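Conserved hypothetical protein MTH1747 (PDB 1I36) is of unknown function but binds NADP and resembles 3-hydroxyacid dehydrogenases, so it is probably an NADP-dependent oxidoreductase. Local coordinates at residues 71-76 / 82-87. The protein carries 1 engineered substitution. Residues are numbered along the deposited sequence; the frame is centred on the assembly and turned at random.
Sequences GAARRA and GIYVDI. With NAP (NADP nicotinamide-adenine-dinucleotide phosphate), chain C.
Y84 makes a buried helix-on-sheet contact with A72, A73 and A76, joining helix 69-77 to strand 83-86. With CG anti to the backbone N (chi1 -174°), the phenol rises from the strand into the alanine-lined side of the helix. The CB of A76 lies obliquely against the ring, 3.4 Å from CE2 of Y84, a close apolar contact. The hydroxyl end reaches the helix backbone, where Y84 OH is 3.4 Å from A73 CA and 4.0 Å from A72 CB. Tyrosine suits the strand because its long flat ring spans the distance to the helix, and alanines suit the helix because their methyls leave room for it between axes 10.9 Å apart. Helix and strand run almost exactly antiparallel (174°), as the beta-alpha-beta crossover of a Rossmann-type fold requires: strand 59-62, helix 69-77, then strand 83-86, parallel to and beside strand 59-62. Y84 also touches V60 and S62 of strand 59-62, while A73 packs on A98 and L101 of helix 92-101. Replacing Y84 by alanine would probably leave the three helix alanines without their partner on this strand and open a gap beneath the helix. At the cofactor, R75 NH2 and N6A of NADP, both N-H donors, merely approach obliquely at 3.5 Å; G71 O sits 3.3 Å above the guanidinium plane, over its centre. I87 O lies 3.4 Å from O4D of NADP.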
loop_
_atom_site.group_PDB
_atom_site.type_symbol
_atom_site.label_atom_id
_atom_site.label_comp_id
_atom_site.label_asym_id
_atom_site.label_seq_id
_atom_site.Cartn_x
_atom_site.Cartn_y
_atom_site.Cartn_z
ATOM N N GLY A 71 26.889 4.285 23.867
ATOM C CA GLY A 71 28.173 4.200 24.547
ATOM C C GLY A 71 29.326 4.667 23.669
ATOM O O GLY A 71 30.266 5.304 24.158
ATOM N N ALA A 72 29.283 4.311 22.382
ATOM C CA ALA A 72 30.316 4.719 21.444
ATOM C C ALA A 72 30.310 6.243 21.325
ATOM O O ALA A 72 31.360 6.852 21.276
ATOM C CB ALA A 72 30.065 4.088 20.069
ATOM N N ALA A 73 29.125 6.855 21.240
ATOM C CA ALA A 73 29.052 8.311 21.124
ATOM C C ALA A 73 29.571 9.010 22.395
ATOM O O ALA A 73 30.191 10.075 22.316
ATOM C CB ALA A 73 27.599 8.744 20.839
ATOM N N ARG A 74 29.204 8.476 23.566
ATOM C CA ARG A 74 29.674 9.052 24.825
ATOM C C ARG A 74 31.207 9.083 24.792
ATOM O O ARG A 74 31.807 10.128 25.020
ATOM C CB ARG A 74 29.176 8.207 26.029
ATOM C CG ARG A 74 29.861 8.568 27.386
ATOM C CD ARG A 74 29.441 9.923 27.882
ATOM N NE ARG A 74 28.101 9.897 28.456
ATOM C CZ ARG A 74 27.512 10.931 29.046
ATOM N NH1 ARG A 74 28.132 12.096 29.145
ATOM N NH2 ARG A 74 26.307 10.790 29.556
ATOM N N ARG A 75 31.844 7.968 24.427
ATOM C CA ARG A 75 33.308 7.922 24.374
ATOM C C ARG A 75 33.919 8.839 23.318
ATOM O O ARG A 75 34.897 9.537 23.580
ATOM C CB ARG A 75 33.811 6.503 24.112
ATOM C CG ARG A 75 33.666 5.579 25.305
ATOM C CD ARG A 75 34.301 4.225 25.033
ATOM N NE ARG A 75 33.518 3.460 24.073
ATOM C CZ ARG A 75 32.442 2.733 24.377
ATOM N NH1 ARG A 75 32.013 2.658 25.626
ATOM N NH2 ARG A 75 31.762 2.115 23.412
ATOM N N ALA A 76 33.353 8.814 22.117
ATOM C CA ALA A 76 33.872 9.648 21.038
ATOM C C ALA A 76 33.610 11.143 21.283
ATOM O O ALA A 76 34.465 11.996 21.005
ATOM C CB ALA A 76 33.252 9.195 19.722
ATOM N N GLY A 82 35.556 17.083 14.597
ATOM C CA GLY A 82 35.143 17.109 13.197
ATOM C C GLY A 82 33.672 16.693 13.147
ATOM O O GLY A 82 32.861 17.085 14.010
ATOM N N ILE A 83 33.326 15.887 12.148
ATOM C CA ILE A 83 31.957 15.388 12.005
ATOM C C ILE A 83 31.870 13.921 12.444
ATOM O O ILE A 83 32.726 13.100 12.131
ATOM C CB ILE A 83 31.485 15.523 10.549
ATOM C CG1 ILE A 83 31.261 16.995 10.254
ATOM C CG2 ILE A 83 30.172 14.805 10.312
ATOM C CD1 ILE A 83 31.256 17.250 8.813
ATOM N N TYR A 84 30.846 13.639 13.230
ATOM C CA TYR A 84 30.575 12.295 13.740
ATOM C C TYR A 84 29.297 11.816 13.006
ATOM O O TYR A 84 28.238 12.442 13.091
ATOM C CB TYR A 84 30.320 12.370 15.244
ATOM C CG TYR A 84 30.161 11.001 15.885
ATOM C CD1 TYR A 84 28.887 10.421 16.021
ATOM C CD2 TYR A 84 31.253 10.332 16.404
ATOM C CE1 TYR A 84 28.712 9.210 16.684
ATOM C CE2 TYR A 84 31.106 9.124 17.065
ATOM C CZ TYR A 84 29.825 8.569 17.206
ATOM O OH TYR A 84 29.680 7.395 17.873
ATOM N N VAL A 85 29.461 10.766 12.220
ATOM C CA VAL A 85 28.398 10.189 11.408
ATOM C C VAL A 85 27.903 8.890 12.018
ATOM O O VAL A 85 28.625 7.907 12.073
ATOM C CB VAL A 85 28.920 9.936 9.988
ATOM C CG1 VAL A 85 27.790 9.513 9.063
ATOM C CG2 VAL A 85 29.577 11.229 9.454
ATOM N N ASP A 86 26.687 8.916 12.534
ATOM C CA ASP A 86 26.122 7.727 13.145
ATOM C C ASP A 86 25.248 7.011 12.101
ATOM O O ASP A 86 24.237 7.547 11.635
ATOM C CB ASP A 86 25.330 8.080 14.404
ATOM C CG ASP A 86 24.922 6.829 15.199
ATOM O OD1 ASP A 86 24.227 5.954 14.645
ATOM O OD2 ASP A 86 25.308 6.702 16.367
ATOM N N ILE A 87 25.636 5.782 11.781
ATOM C CA ILE A 87 24.921 5.024 10.773
ATOM C C ILE A 87 24.263 3.779 11.375
ATOM O O ILE A 87 23.765 2.922 10.663
ATOM C CB ILE A 87 25.869 4.701 9.580
ATOM C CG1 ILE A 87 25.077 4.484 8.297
ATOM C CG2 ILE A 87 26.776 3.502 9.906
ATOM C CD1 ILE A 87 25.969 4.576 7.026
HETATM P PA NAP C . 28.681 -6.125 12.236
HETATM O O1A NAP C . 27.679 -6.277 13.275
HETATM O O2A NAP C . 28.747 -6.391 10.814
HETATM O O5B NAP C . 29.782 -4.937 12.647
HETATM C C5B NAP C . 29.804 -4.030 13.898
HETATM C C4B NAP C . 31.202 -4.230 14.253
HETATM O O4B NAP C . 31.196 -3.190 15.494
HETATM C C3B NAP C . 31.694 -5.017 15.073
HETATM O O3B NAP C . 32.558 -5.230 14.038
HETATM C C2B NAP C . 32.388 -5.101 16.374
HETATM O O2B NAP C . 33.533 -5.458 16.760
HETATM C C1B NAP C . 32.110 -3.729 16.520
HETATM N N9A NAP C . 31.678 -3.394 17.892
HETATM C C8A NAP C . 30.783 -3.890 18.845
HETATM N N7A NAP C . 30.856 -3.220 19.974
HETATM C C5A NAP C . 31.816 -2.248 19.775
HETATM C C6A NAP C . 32.354 -1.215 20.611
HETATM N N6A NAP C . 31.942 -1.036 21.868
HETATM N N1A NAP C . 33.336 -0.389 20.080
HETATM C C2A NAP C . 33.776 -0.562 18.801
HETATM N N3A NAP C . 33.321 -1.514 17.961
HETATM C C4A NAP C . 32.325 -2.328 18.515
HETATM O O3 NAP C . 27.540 -4.962 11.877
HETATM P PN NAP C . 27.113 -4.104 10.473
HETATM O O1N NAP C . 26.262 -4.993 9.613
HETATM O O2N NAP C . 28.410 -3.649 9.961
HETATM O O5D NAP C . 26.286 -2.797 10.813
HETATM C C5D NAP C . 26.855 -1.721 11.602
HETATM C C4D NAP C . 25.741 -0.751 11.951
HETATM O O4D NAP C . 24.979 -0.211 10.830
HETATM C C3D NAP C . 24.655 -1.332 12.891
HETATM O O3D NAP C . 24.167 -0.420 13.926
HETATM C C2D NAP C . 23.539 -1.754 11.996
HETATM O O2D NAP C . 22.295 -1.794 12.634
HETATM C C1D NAP C . 23.640 -0.714 10.858
HETATM N N1N NAP C . 23.117 -1.180 9.563
HETATM C C2N NAP C . 23.675 -2.303 8.938
HETATM C C3N NAP C . 23.100 -2.664 7.674
HETATM C C7N NAP C . 23.585 -3.805 6.913
HETATM O O7N NAP C . 23.080 -4.100 5.814
HETATM N N7N NAP C . 24.601 -4.585 7.364
HETATM C C4N NAP C . 22.042 -1.892 7.145
HETATM C C5N NAP C . 21.518 -0.813 7.771
HETATM C C6N NAP C . 22.058 -0.454 8.978
HETATM P P2B NAP C . 33.565 -7.041 17.269
HETATM O O1X NAP C . 33.443 -7.959 16.087
HETATM O O2X NAP C . 34.865 -7.057 17.883
HETATM O O3X NAP C . 32.412 -7.209 18.130
#